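Local structure of sulfatase (Bacteroides fragilis CAG:558, 6USS) at residues G280-E285 and W332-L337; G325-P330 and H338-P343; Q274-K279 and Y288-E293; L195-G200 and P265-K270. The protein probably hydrolyses aryl sulfate esters as a calcium-dependent member of the sulfatase family from a gut bacterium. The protein carries 1 engineered substitution. All blocks are in the same frame, centred on the assembly; numbering follows the deposited sequence.

Interaction 1 of 4, residues G280-E285 and W332-L337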
loop_
_atom_site.group_PDB
_atom_site.type_symbol
_atom_site.label_atom_id
_atom_site.label_comp_id
_atom_site.label_asym_id
_atom_site.label_seq_id
_atom_site.Cartn_x
_atom_site.Cartn_y
_atom_site.Cartn_z
ATOM N N GLY A 280 28.429 -36.778 -1.772
ATOM C CA GLY A 280 28.147 -37.941 -0.963
ATOM C C GLY A 280 26.925 -37.847 -0.080
ATOM O O GLY A 280 26.738 -38.720 0.771
ATOM N N LEU A 281 26.090 -36.831 -0.240
ATOM C CA LEU A 281 24.934 -36.695 0.628
ATOM C C LEU A 281 23.775 -37.554 0.130
ATOM O O LEU A 281 23.644 -37.841 -1.067
ATOM C CB LEU A 281 24.480 -35.242 0.708
ATOM C CG LEU A 281 25.311 -34.221 1.478
ATOM C CD1 LEU A 281 26.682 -34.003 0.821
ATOM C CD2 LEU A 281 24.515 -32.921 1.524
ATOM N N THR A 282 22.936 -37.974 1.072
ATOM C CA THR A 282 21.700 -38.649 0.731
ATOM C C THR A 282 20.798 -37.695 -0.050
ATOM O O THR A 282 20.944 -36.477 0.056
ATOM C CB THR A 282 21.004 -39.104 1.998
ATOM O OG1 THR A 282 20.514 -37.940 2.676
ATOM C CG2 THR A 282 21.986 -39.837 2.900
ATOM N N PRO A 283 19.872 -38.222 -0.857
ATOM C CA PRO A 283 19.018 -37.330 -1.665
ATOM C C PRO A 283 18.286 -36.279 -0.851
ATOM O O PRO A 283 18.282 -35.098 -1.231
ATOM C CB PRO A 283 18.048 -38.306 -2.339
ATOM C CG PRO A 283 18.808 -39.578 -2.428
ATOM C CD PRO A 283 19.641 -39.643 -1.169
ATOM N N LYS A 284 17.659 -36.682 0.258
ATOM C CA LYS A 284 17.010 -35.730 1.153
ATOM C C LYS A 284 17.972 -34.621 1.556
ATOM O O LYS A 284 17.643 -33.430 1.466
ATOM C CB LYS A 284 16.487 -36.449 2.397
ATOM C CG LYS A 284 15.261 -37.289 2.175
ATOM C CD LYS A 284 14.867 -37.974 3.472
ATOM C CE LYS A 284 13.616 -38.802 3.311
ATOM N NZ LYS A 284 13.874 -39.967 2.457
ATOM N N GLU A 285 19.185 -34.991 1.970
ATOM C CA GLU A 285 20.124 -33.970 2.423
ATOM C C GLU A 285 20.696 -33.167 1.249
ATOM O O GLU A 285 20.982 -31.975 1.399
ATOM C CB GLU A 285 21.239 -34.609 3.264
ATOM C CG GLU A 285 20.764 -35.239 4.593
ATOM C CD GLU A 285 20.013 -34.265 5.506
ATOM O OE1 GLU A 285 20.659 -33.369 6.108
ATOM O OE2 GLU A 285 18.770 -34.394 5.626
ATOM N N TRP A 332 11.626 -35.865 5.468
ATOM C CA TRP A 332 12.328 -34.765 4.829
ATOM C C TRP A 332 13.814 -34.727 5.137
ATOM O O TRP A 332 14.578 -34.197 4.327
ATOM C CB TRP A 332 11.702 -33.423 5.222
ATOM C CG TRP A 332 10.361 -33.190 4.602
ATOM C CD1 TRP A 332 9.186 -32.930 5.258
ATOM C CD2 TRP A 332 10.045 -33.182 3.195
ATOM N NE1 TRP A 332 8.160 -32.753 4.346
ATOM C CE2 TRP A 332 8.658 -32.911 3.078
ATOM C CE3 TRP A 332 10.795 -33.378 2.027
ATOM C CZ2 TRP A 332 8.011 -32.830 1.841
ATOM C CZ3 TRP A 332 10.152 -33.298 0.795
ATOM C CH2 TRP A 332 8.771 -33.026 0.714
ATOM N N ARG A 333 14.249 -35.281 6.266
ATOM C CA ARG A 333 15.646 -35.175 6.669
ATOM C C ARG A 333 16.178 -36.535 7.089
ATOM O O ARG A 333 15.466 -37.325 7.721
ATOM C CB ARG A 333 15.838 -34.174 7.825
ATOM C CG ARG A 333 15.215 -32.792 7.598
ATOM C CD ARG A 333 15.925 -32.024 6.493
ATOM N NE ARG A 333 17.367 -31.941 6.714
ATOM C CZ ARG A 333 17.965 -31.105 7.564
ATOM N NH1 ARG A 333 17.254 -30.243 8.296
ATOM N NH2 ARG A 333 19.290 -31.131 7.675
ATOM N N ASP A 334 17.430 -36.805 6.714
ATOM C CA ASP A 334 18.172 -37.956 7.199
ATOM C C ASP A 334 19.026 -37.528 8.391
ATOM O O ASP A 334 19.027 -36.362 8.802
ATOM C CB ASP A 334 19.025 -38.570 6.086
ATOM C CG ASP A 334 18.193 -39.358 5.070
ATOM O OD1 ASP A 334 17.276 -40.107 5.485
ATOM O OD2 ASP A 334 18.449 -39.229 3.856
ATOM N N GLY A 335 19.758 -38.490 8.951
ATOM C CA GLY A 335 20.438 -38.313 10.217
ATOM C C GLY A 335 19.537 -38.612 11.407
ATOM O O GLY A 335 18.312 -38.682 11.301
ATOM N N LYS A 336 20.173 -38.796 12.565
ATOM C CA LYS A 336 19.441 -39.110 13.788
ATOM C C LYS A 336 18.359 -38.067 14.026
ATOM O O LYS A 336 18.636 -36.864 14.076
ATOM C CB LYS A 336 20.408 -39.173 14.972
ATOM C CG LYS A 336 19.763 -39.461 16.314
ATOM C CD LYS A 336 20.749 -40.149 17.264
ATOM C CE LYS A 336 20.783 -39.474 18.645
ATOM N NZ LYS A 336 19.491 -39.585 19.396
ATOM N N LEU A 337 17.116 -38.529 14.137
ATOM C CA LEU A 337 15.996 -37.602 14.234
ATOM C C LEU A 337 16.155 -36.686 15.453
ATOM O O LEU A 337 16.653 -37.104 16.505
ATOM C CB LEU A 337 14.680 -38.387 14.299
ATOM C CG LEU A 337 13.378 -37.608 14.100
ATOM C CD1 LEU A 337 13.394 -36.884 12.752
ATOM C CD2 LEU A 337 12.164 -38.535 14.205
HETATM O O HOH W 1 14.842 -33.332 1.749
HETATM O O HOH W 2 17.634 -39.267 1.521
HETATM O O HOH W 3 15.991 -41.353 3.678
HETATM O O HOH W 4 21.017 -34.485 8.618
#

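Interaction 2 of 4, residues G325-P330 and H338-P343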
loop_
_atom_site.group_PDB
_atom_site.type_symbol
_atom_site.label_atom_id
_atom_site.label_comp_id
_atom_site.label_asym_id
_atom_site.label_seq_id
_atom_site.Cartn_x
_atom_site.Cartn_y
_atom_site.Cartn_z
ATOM N N GLY A 325 15.678 -25.175 12.234
ATOM C CA GLY A 325 15.402 -26.084 11.139
ATOM C C GLY A 325 14.449 -27.189 11.556
ATOM O O GLY A 325 14.355 -27.556 12.728
ATOM N N LEU A 326 13.715 -27.711 10.579
ATOM C CA LEU A 326 12.784 -28.806 10.838
ATOM C C LEU A 326 13.553 -30.092 11.128
ATOM O O LEU A 326 14.253 -30.618 10.258
ATOM C CB LEU A 326 11.848 -28.993 9.647
ATOM C CG LEU A 326 10.833 -30.126 9.713
ATOM C CD1 LEU A 326 9.812 -29.831 10.770
ATOM C CD2 LEU A 326 10.160 -30.286 8.371
ATOM N N SER A 327 13.433 -30.592 12.357
ATOM C CA SER A 327 14.109 -31.822 12.759
ATOM C C SER A 327 13.139 -32.876 13.282
ATOM O O SER A 327 13.582 -33.859 13.889
ATOM C CB SER A 327 15.179 -31.527 13.813
ATOM O OG SER A 327 14.658 -30.684 14.816
ATOM N N SER A 328 11.837 -32.710 13.030
ATOM C CA SER A 328 10.779 -33.597 13.504
ATOM C C SER A 328 10.416 -34.692 12.516
ATOM O O SER A 328 9.701 -35.626 12.896
ATOM C CB SER A 328 9.475 -32.831 13.737
ATOM O OG SER A 328 9.686 -31.562 14.292
ATOM N N GLU A 329 10.824 -34.573 11.256
ATOM C CA GLU A 329 10.180 -35.324 10.184
ATOM C C GLU A 329 11.180 -36.135 9.372
ATOM O O GLU A 329 11.932 -35.558 8.562
ATOM C CB GLU A 329 9.394 -34.365 9.292
ATOM C CG GLU A 329 8.208 -33.760 10.018
ATOM C CD GLU A 329 7.235 -33.039 9.100
ATOM O OE1 GLU A 329 7.605 -32.796 7.927
ATOM O OE2 GLU A 329 6.106 -32.714 9.558
ATOM N N PRO A 330 11.210 -37.464 9.528
ATOM C CA PRO A 330 12.222 -38.265 8.818
ATOM C C PRO A 330 11.974 -38.371 7.325
ATOM O O PRO A 330 12.901 -38.707 6.584
ATOM C CB PRO A 330 12.127 -39.641 9.496
ATOM C CG PRO A 330 11.185 -39.462 10.678
ATOM C CD PRO A 330 10.329 -38.295 10.365
ATOM N N HIS A 338 15.738 -35.420 15.288
ATOM C CA HIS A 338 15.803 -34.349 16.290
ATOM C C HIS A 338 17.226 -33.869 16.541
ATOM O O HIS A 338 17.490 -33.248 17.583
ATOM C CB HIS A 338 15.177 -34.754 17.630
ATOM C CG HIS A 338 13.795 -35.314 17.509
ATOM N ND1 HIS A 338 12.707 -34.545 17.142
ATOM C CD2 HIS A 338 13.319 -36.568 17.705
ATOM C CE1 HIS A 338 11.623 -35.301 17.124
ATOM N NE2 HIS A 338 11.966 -36.531 17.463
ATOM N N THR A 339 18.166 -34.145 15.633
ATOM C CA THR A 339 19.533 -33.647 15.772
ATOM C C THR A 339 19.996 -32.820 14.578
ATOM O O THR A 339 21.192 -32.556 14.453
ATOM C CB THR A 339 20.512 -34.802 16.004
ATOM O OG1 THR A 339 20.609 -35.605 14.818
ATOM C CG2 THR A 339 20.060 -35.665 17.189
ATOM N N GLN A 340 19.084 -32.392 13.705
ATOM C CA GLN A 340 19.484 -31.730 12.470
ATOM C C GLN A 340 19.931 -30.285 12.676
ATOM O O GLN A 340 20.263 -29.617 11.687
ATOM C CB GLN A 340 18.338 -31.778 11.459
ATOM C CG GLN A 340 18.151 -33.115 10.774
ATOM C CD GLN A 340 17.479 -34.160 11.673
ATOM O OE1 GLN A 340 16.994 -33.846 12.765
ATOM N NE2 GLN A 340 17.465 -35.413 11.215
ATOM N N ASN A 341 19.941 -29.773 13.912
ATOM C CA ASN A 341 20.568 -28.492 14.232
ATOM C C ASN A 341 21.739 -28.692 15.196
ATOM O O ASN A 341 22.122 -27.773 15.934
ATOM C CB ASN A 341 19.546 -27.505 14.800
ATOM C CG ASN A 341 18.365 -27.290 13.869
ATOM O OD1 ASN A 341 18.480 -26.607 12.841
ATOM N ND2 ASN A 341 17.228 -27.889 14.211
ATOM N N SER A 342 22.309 -29.895 15.192
ATOM C CA SER A 342 23.397 -30.219 16.098
ATOM C C SER A 342 24.523 -29.199 15.951
ATOM O O SER A 342 24.838 -28.796 14.824
ATOM C CB SER A 342 23.929 -31.621 15.804
ATOM O OG SER A 342 25.289 -31.686 16.172
ATOM N N PRO A 343 25.186 -28.796 17.054
ATOM C CA PRO A 343 25.088 -29.345 18.410
ATOM C C PRO A 343 23.860 -28.901 19.192
ATOM O O PRO A 343 23.783 -29.197 20.372
ATOM C CB PRO A 343 26.332 -28.779 19.084
ATOM C CG PRO A 343 26.434 -27.425 18.477
ATOM C CD PRO A 343 26.109 -27.653 17.016
HETATM O O HOH W 5 12.897 -31.900 16.567
#

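Interaction 3 of 4, residues Q274-K279 and Y288-E293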
loop_
_atom_site.group_PDB
_atom_site.type_symbol
_atom_site.label_atom_id
_atom_site.label_comp_id
_atom_site.label_asym_id
_atom_site.label_seq_id
_atom_site.Cartn_x
_atom_site.Cartn_y
_atom_site.Cartn_z
ATOM N N GLN A 274 22.666 -32.041 -7.940
ATOM C CA GLN A 274 23.594 -33.119 -8.275
ATOM C C GLN A 274 24.966 -32.903 -7.652
ATOM O O GLN A 274 25.655 -33.875 -7.315
ATOM C CB GLN A 274 23.718 -33.267 -9.797
ATOM C CG GLN A 274 24.459 -34.529 -10.240
ATOM C CD GLN A 274 23.832 -35.794 -9.669
ATOM O OE1 GLN A 274 22.620 -36.004 -9.762
ATOM N NE2 GLN A 274 24.657 -36.638 -9.065
ATOM N N LYS A 275 25.380 -31.647 -7.481
ATOM C CA LYS A 275 26.671 -31.398 -6.851
ATOM C C LYS A 275 26.739 -32.032 -5.462
ATOM O O LYS A 275 27.745 -32.659 -5.103
ATOM C CB LYS A 275 26.945 -29.894 -6.785
ATOM C CG LYS A 275 28.240 -29.554 -6.028
ATOM C CD LYS A 275 28.488 -28.047 -5.953
ATOM C CE LYS A 275 27.340 -27.309 -5.286
ATOM N NZ LYS A 275 27.688 -25.859 -5.108
ATOM N N TYR A 276 25.667 -31.906 -4.673
ATOM C CA TYR A 276 25.695 -32.472 -3.327
ATOM C C TYR A 276 25.583 -33.990 -3.354
ATOM O O TYR A 276 26.177 -34.672 -2.507
ATOM C CB TYR A 276 24.588 -31.849 -2.470
ATOM C CG TYR A 276 24.856 -30.395 -2.201
ATOM C CD1 TYR A 276 25.835 -30.020 -1.291
ATOM C CD2 TYR A 276 24.164 -29.393 -2.884
ATOM C CE1 TYR A 276 26.108 -28.693 -1.044
ATOM C CE2 TYR A 276 24.436 -28.036 -2.642
ATOM C CZ TYR A 276 25.417 -27.701 -1.720
ATOM O OH TYR A 276 25.725 -26.388 -1.446
ATOM N N ILE A 277 24.832 -34.532 -4.311
ATOM C CA ILE A 277 24.808 -35.977 -4.495
ATOM C C ILE A 277 26.215 -36.479 -4.788
ATOM O O ILE A 277 26.610 -37.563 -4.340
ATOM C CB ILE A 277 23.818 -36.366 -5.615
ATOM C CG1 ILE A 277 22.378 -36.005 -5.233
ATOM C CG2 ILE A 277 23.882 -37.849 -5.892
ATOM C CD1 ILE A 277 21.754 -36.960 -4.219
ATOM N N ASP A 278 27.004 -35.681 -5.519
ATOM C CA ASP A 278 28.384 -36.053 -5.807
ATOM C C ASP A 278 29.287 -35.871 -4.591
ATOM O O ASP A 278 30.291 -36.574 -4.461
ATOM C CB ASP A 278 28.909 -35.235 -6.984
ATOM C CG ASP A 278 28.197 -35.567 -8.292
ATOM O OD1 ASP A 278 27.813 -36.744 -8.493
ATOM O OD2 ASP A 278 28.019 -34.646 -9.119
ATOM N N LYS A 279 28.956 -34.931 -3.698
ATOM C CA LYS A 279 29.679 -34.787 -2.439
ATOM C C LYS A 279 29.459 -35.977 -1.515
ATOM O O LYS A 279 30.208 -36.149 -0.544
ATOM C CB LYS A 279 29.229 -33.515 -1.713
ATOM C CG LYS A 279 30.168 -32.322 -1.777
ATOM C CD LYS A 279 29.500 -31.129 -1.092
ATOM C CE LYS A 279 30.440 -29.967 -0.927
ATOM N NZ LYS A 279 29.825 -28.917 -0.065
ATOM N N TYR A 288 18.126 -30.522 0.680
ATOM C CA TYR A 288 18.204 -29.472 1.690
ATOM C C TYR A 288 19.381 -28.545 1.404
ATOM O O TYR A 288 19.222 -27.319 1.340
ATOM C CB TYR A 288 18.310 -30.081 3.094
ATOM C CG TYR A 288 17.874 -29.160 4.235
ATOM C CD1 TYR A 288 16.547 -28.739 4.360
ATOM C CD2 TYR A 288 18.784 -28.730 5.199
ATOM C CE1 TYR A 288 16.143 -27.899 5.413
ATOM C CE2 TYR A 288 18.390 -27.897 6.247
ATOM C CZ TYR A 288 17.069 -27.484 6.345
ATOM O OH TYR A 288 16.690 -26.663 7.381
ATOM N N ALA A 289 20.570 -29.120 1.205
ATOM C CA ALA A 289 21.758 -28.331 0.884
ATOM C C ALA A 289 21.519 -27.415 -0.308
ATOM O O ALA A 289 21.995 -26.271 -0.331
ATOM C CB ALA A 289 22.939 -29.258 0.600
ATOM N N ALA A 290 20.773 -27.903 -1.306
ATOM C CA ALA A 290 20.507 -27.111 -2.494
ATOM C C ALA A 290 19.567 -25.944 -2.186
ATOM O O ALA A 290 19.738 -24.847 -2.736
ATOM C CB ALA A 290 19.950 -28.008 -3.596
ATOM N N LEU A 291 18.583 -26.146 -1.298
ATOM C CA LEU A 291 17.757 -25.023 -0.850
ATOM C C LEU A 291 18.606 -23.975 -0.146
ATOM O O LEU A 291 18.440 -22.772 -0.372
ATOM C CB LEU A 291 16.654 -25.501 0.090
ATOM C CG LEU A 291 15.503 -26.274 -0.533
ATOM C CD1 LEU A 291 14.263 -26.308 0.408
ATOM C CD2 LEU A 291 15.180 -25.676 -1.886
ATOM N N ILE A 292 19.532 -24.427 0.707
ATOM C CA ILE A 292 20.395 -23.520 1.457
ATOM C C ILE A 292 21.247 -22.695 0.506
ATOM O O ILE A 292 21.433 -21.490 0.706
ATOM C CB ILE A 292 21.253 -24.317 2.459
ATOM C CG1 ILE A 292 20.406 -24.754 3.665
ATOM C CG2 ILE A 292 22.476 -23.529 2.888
ATOM C CD1 ILE A 292 21.026 -25.875 4.476
ATOM N N GLU A 293 21.747 -23.316 -0.562
ATOM C CA GLU A 293 22.660 -22.607 -1.445
ATOM C C GLU A 293 21.927 -21.621 -2.340
ATOM O O GLU A 293 22.476 -20.566 -2.668
ATOM C CB GLU A 293 23.473 -23.592 -2.292
ATOM C CG GLU A 293 24.742 -22.940 -2.867
ATOM C CD GLU A 293 25.484 -23.776 -3.914
ATOM O OE1 GLU A 293 25.324 -25.018 -3.943
ATOM O OE2 GLU A 293 26.253 -23.172 -4.701
HETATM O O HOH W 6 24.450 -25.739 0.894
#

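Interaction 4 of 4, residues L195-G200 and P265-K270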
loop_
_atom_site.group_PDB
_atom_site.type_symbol
_atom_site.label_atom_id
_atom_site.label_comp_id
_atom_site.label_asym_id
_atom_site.label_seq_id
_atom_site.Cartn_x
_atom_site.Cartn_y
_atom_site.Cartn_z
ATOM N N LEU A 195 4.546 -22.773 1.088
ATOM C CA LEU A 195 4.419 -22.640 -0.356
ATOM C C LEU A 195 4.154 -24.001 -0.969
ATOM O O LEU A 195 4.741 -25.006 -0.559
ATOM C CB LEU A 195 5.659 -22.016 -1.001
ATOM C CG LEU A 195 6.910 -22.878 -1.071
ATOM C CD1 LEU A 195 7.858 -22.317 -2.119
ATOM C CD2 LEU A 195 7.573 -22.942 0.312
ATOM N N ALA A 196 3.283 -24.011 -1.979
ATOM C CA ALA A 196 2.881 -25.266 -2.596
ATOM C C ALA A 196 4.042 -25.929 -3.333
ATOM O O ALA A 196 4.210 -27.148 -3.249
ATOM C CB ALA A 196 1.702 -25.023 -3.539
ATOM N N SER A 197 4.858 -25.153 -4.048
ATOM C CA SER A 197 5.980 -25.701 -4.802
ATOM C C SER A 197 7.007 -24.611 -5.070
ATOM O O SER A 197 6.652 -23.461 -5.320
ATOM C CB SER A 197 5.526 -26.311 -6.130
ATOM O OG SER A 197 6.661 -26.613 -6.936
ATOM N N TYR A 198 8.283 -24.995 -5.049
ATOM C CA TYR A 198 9.352 -24.093 -5.460
ATOM C C TYR A 198 9.479 -23.976 -6.982
ATOM O O TYR A 198 10.204 -23.093 -7.468
ATOM C CB TYR A 198 10.698 -24.569 -4.898
ATOM C CG TYR A 198 10.937 -24.374 -3.421
ATOM C CD1 TYR A 198 10.347 -25.216 -2.478
ATOM C CD2 TYR A 198 11.808 -23.380 -2.962
ATOM C CE1 TYR A 198 10.591 -25.049 -1.103
ATOM C CE2 TYR A 198 12.062 -23.204 -1.605
ATOM C CZ TYR A 198 11.447 -24.041 -0.672
ATOM O OH TYR A 198 11.695 -23.872 0.685
ATOM N N LEU A 199 8.805 -24.840 -7.740
ATOM C CA LEU A 199 9.075 -25.025 -9.163
ATOM C C LEU A 199 8.167 -24.138 -10.008
ATOM O O LEU A 199 6.933 -24.231 -9.916
ATOM C CB LEU A 199 8.891 -26.493 -9.553
ATOM C CG LEU A 199 9.814 -27.458 -8.806
ATOM C CD1 LEU A 199 9.552 -28.887 -9.214
ATOM C CD2 LEU A 199 11.266 -27.097 -9.074
ATOM N N GLY A 200 8.785 -23.296 -10.846
ATOM C CA GLY A 200 8.028 -22.556 -11.841
ATOM C C GLY A 200 7.301 -23.466 -12.809
ATOM O O GLY A 200 6.238 -23.108 -13.334
ATOM N N PRO A 265 7.624 -28.117 1.118
ATOM C CA PRO A 265 8.340 -29.358 0.783
ATOM C C PRO A 265 9.717 -29.057 0.197
ATOM O O PRO A 265 9.888 -28.012 -0.439
ATOM C CB PRO A 265 7.435 -30.000 -0.257
ATOM C CG PRO A 265 6.847 -28.826 -0.976
ATOM C CD PRO A 265 6.634 -27.768 0.078
ATOM N N ILE A 266 10.676 -29.957 0.388
ATOM C CA ILE A 266 12.068 -29.692 -0.013
ATOM C C ILE A 266 12.188 -30.126 -1.472
ATOM O O ILE A 266 12.681 -31.207 -1.803
ATOM C CB ILE A 266 13.076 -30.400 0.904
ATOM C CG1 ILE A 266 12.731 -30.163 2.383
ATOM C CG2 ILE A 266 14.504 -29.956 0.590
ATOM C CD1 ILE A 266 12.651 -28.688 2.785
ATOM N N ASP A 267 11.737 -29.250 -2.377
ATOM C CA ASP A 267 11.877 -29.515 -3.808
ATOM C C ASP A 267 13.340 -29.443 -4.230
ATOM O O ASP A 267 14.146 -28.730 -3.630
ATOM C CB ASP A 267 11.067 -28.510 -4.624
ATOM C CG ASP A 267 9.561 -28.744 -4.533
ATOM O OD1 ASP A 267 9.136 -29.912 -4.408
ATOM O OD2 ASP A 267 8.796 -27.754 -4.586
ATOM N N LYS A 268 13.681 -30.179 -5.284
ATOM C CA LYS A 268 15.057 -30.200 -5.770
ATOM C C LYS A 268 15.325 -29.005 -6.674
ATOM O O LYS A 268 14.571 -28.739 -7.615
ATOM C CB LYS A 268 15.352 -31.491 -6.534
ATOM C CG LYS A 268 15.586 -32.701 -5.640
ATOM C CD LYS A 268 15.034 -33.962 -6.272
ATOM C CE LYS A 268 14.730 -35.010 -5.216
ATOM N NZ LYS A 268 15.792 -36.040 -5.258
ATOM N N ASP A 269 16.402 -28.289 -6.386
ATOM C CA ASP A 269 16.889 -27.214 -7.235
ATOM C C ASP A 269 17.995 -27.798 -8.102
ATOM O O ASP A 269 19.113 -28.036 -7.623
ATOM C CB ASP A 269 17.381 -26.045 -6.383
ATOM C CG ASP A 269 17.687 -24.794 -7.202
ATOM O OD1 ASP A 269 17.867 -24.889 -8.439
ATOM O OD2 ASP A 269 17.752 -23.703 -6.599
ATOM N N LYS A 270 17.675 -28.049 -9.373
ATOM C CA LYS A 270 18.630 -28.676 -10.283
ATOM C C LYS A 270 19.944 -27.899 -10.382
ATOM O O LYS A 270 20.985 -28.507 -10.660
ATOM C CB LYS A 270 18.001 -28.846 -11.670
ATOM C CG LYS A 270 17.397 -27.547 -12.242
ATOM C CD LYS A 270 16.511 -27.783 -13.475
ATOM C CE LYS A 270 16.406 -26.524 -14.334
ATOM N NZ LYS A 270 15.577 -26.764 -15.550
#

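Interaction 1 of 4, residues G280-E285 and W332-L337
OE2 of Glu-285 is gripped by two donors from the loop that follows strand 315-321: it lies 3.0 Å from NE of Arg-333 and 3.0 Å from the backbone N of Asp-334. This loop closes over the N-terminal turn of helix 283-308, whose N-cap is Thr-282. Arginine holds the carboxylate side-on, as NH2 of Arg-333 gives a nearly straight bond (169°) to OE1 of Glu-285 on its syn lone pair. With guanidinium and carboxylate planes only 13° apart, the salt bridge is almost flat, while the amide of Asp-334 comes from above the carboxylate plane. CB of Arg-333 sets off away from the helix, and bends at chi2 and chi3 bring the guanidinium back to it; Tyr-288 adds a cation-pi contact.

Asp-334 meets the cap itself. Its OD2 accepts from OG1 of Thr-282 at 2.7 Å, through the anti lone pair, and the same hydroxyl oxygen takes a weak capping bond from the backbone N of Glu-285. Threonine suits the place since its one hydroxyl can both cap the helix and donate to the loop. An aspartate beside a helix N-terminus is probably stabilised by the helix dipole. Lys-284 lays its methylenes along the loop backbone, CB coming 3.5 Å from O of Trp-332, and its NZ stays 4.6 Å from OD1 of Asp-334, too far for a salt bridge. A water joins these two charged groups, accepting from NZ of Lys-284 and donating to OD1 of Asp-334.

Interaction 2 of 4, residues G325-P330 and H338-P343
The long loop between strand 315-321 and helix 353-356 doubles back on itself here, close to the calcium site, to which Asp-322 and Asn-323 contribute just before Gly-325. Its limbs 325-328 and 338-341 run nearly opposite ways, 173° apart, and the returning limb enters a type I beta turn from Thr-339 to Ser-342. Asn-341 in that turn offers an amide to the backbone of Gly-325: ND2 of Asn-341 donates to O of Gly-325 at 3.3 Å, straight at 168° but above the carbonyl plane, while OD1 of Asn-341 takes a weak bond from N of Gly-325. Asparagine fits because one flat group can both give and accept; ND2 of Asn-341 also hydrogen-bonds to O of Ser-346. Glycine, with no side chain, lets the amide come close to its backbone.

Ser-327 packs against both His-338 and Gln-340. OE1 of Gln-340 touches CB of Ser-327 at 3.1 Å, and NE2 of Gln-340 bonds to O of Asp-334. The backbone N of His-338 makes a weak bond, 3.0 Å long, to O of Ser-327. The serine hydroxyl and the imidazole share a water, which lies 2.8 Å from OG of Ser-327 and 2.7 Å from ND1 of His-338, in the plane of the imidazole.

Interaction 3 of 4, residues Q274-K279 and Y288-E293
Helices 274-279 and 288-293 pass with their axes 9.5 Å apart and their N-to-C directions 130° from each other: two consecutive helices joined by a short turn and packed obliquely, the short helix 273-279 against the long helix 283-308. The backbones come nearest at Tyr-276 and Ala-289, whose CA atoms are 7.1 Å apart. Such closeness suits an alanine: its small methyl lets the ring lie close to the helix. CB of Ala-289 stands 3.4 Å from the ring centroid of Tyr-276, only 5° off the normal, a CH-pi contact over the middle of one face.

At the far end of the ring, OH of Tyr-276 donates to OE1 of Glu-293 at 2.9 Å, from above the carboxylate plane, and ring and carboxylate stand nearly perpendicular. NZ of Lys-275 joins the same oxygen, 2.8 Å from OE1 of Glu-293, approaching from the same face of the carboxylate, and adds a weak bond to OE2. Glu-293 spans the gap because its CG is anti to the backbone N (chi1 -161°) and the chain runs on extended. Two donors on OE1 would favour the charged carboxylate; Lys-275 also forms a salt bridge to Glu-65, its strongest polar partner, so its ammonium is shared by two acids. The phenol oxygen accepts as well as donates: a water gives one proton to OH of Tyr-276 at 2.7 Å and another to O of Ala-289 at 2.8 Å.

Interaction 4 of 4, residues L195-G200 and P265-K270
Two irregular loops that follow strands of the mixed sheet meet in a partly buried contact: residues 195-200, on the way from strand 185-187 to helix 231-247, and residues 265-270, between strand 253-258 and helix 273-279. Asp-267 carries the polar part. Its OD2 accepts from the backbone N of Tyr-198 at 2.8 Å, nearly along the C-O axis, with an angle of 166° at the hydrogen. OG of Ser-197 adds a weak bond to that oxygen.

Ser-197 forms an ST turn, in which its OG accepts from the backbone N of Leu-199 at 2.9 Å. A chi1 of 170° turns OG away from the backbone N of Ser-197, where it can serve this turn and face the aspartate, a double role that suits serine. The other loop turns sharply at Ile-266 in an inverse gamma turn, closed by a weak bond from N of Asp-267 to O of Pro-265.

The ring of Tyr-198 presents its edge to the 265-270 loop: CE1 of Tyr-198 lies 3.1 Å from O of Pro-265, while Leu-195 CD1 covers one face over the centre. OH of Tyr-198 is hydrogen-bonded to O of His-263. Proline brings an apolar ring without an N-H to satisfy, and CD of Pro-265 rests 3.4 Å from O of Leu-195. Further along, CD2 of Leu-199 packs 4.0 Å from O of Lys-268.

In the fold
All four interactions belong to the sulfatase fold. Interaction 4 closes first along the chain; interaction 3 follows, its segments alternating with those of interaction 1, which in turn alternate with those of interaction 2. Helix 283-308 is shared: interaction 1 uses its first turn and interaction 3 the next turns, their centres 11 Å apart, while Leu-291 on it also packs against Tyr-198 and Ile-266 of interaction 4. Trp-332 links interactions 1 and 4 by resting on Pro-265, and CE of Lys-284 packs on O of Pro-330 between interactions 1 and 2, centred 10 Å apart. The helix thus gathers loops following three sheet strands, and the last of these loops begins with the calcium ligands Asp-322 and Asn-323.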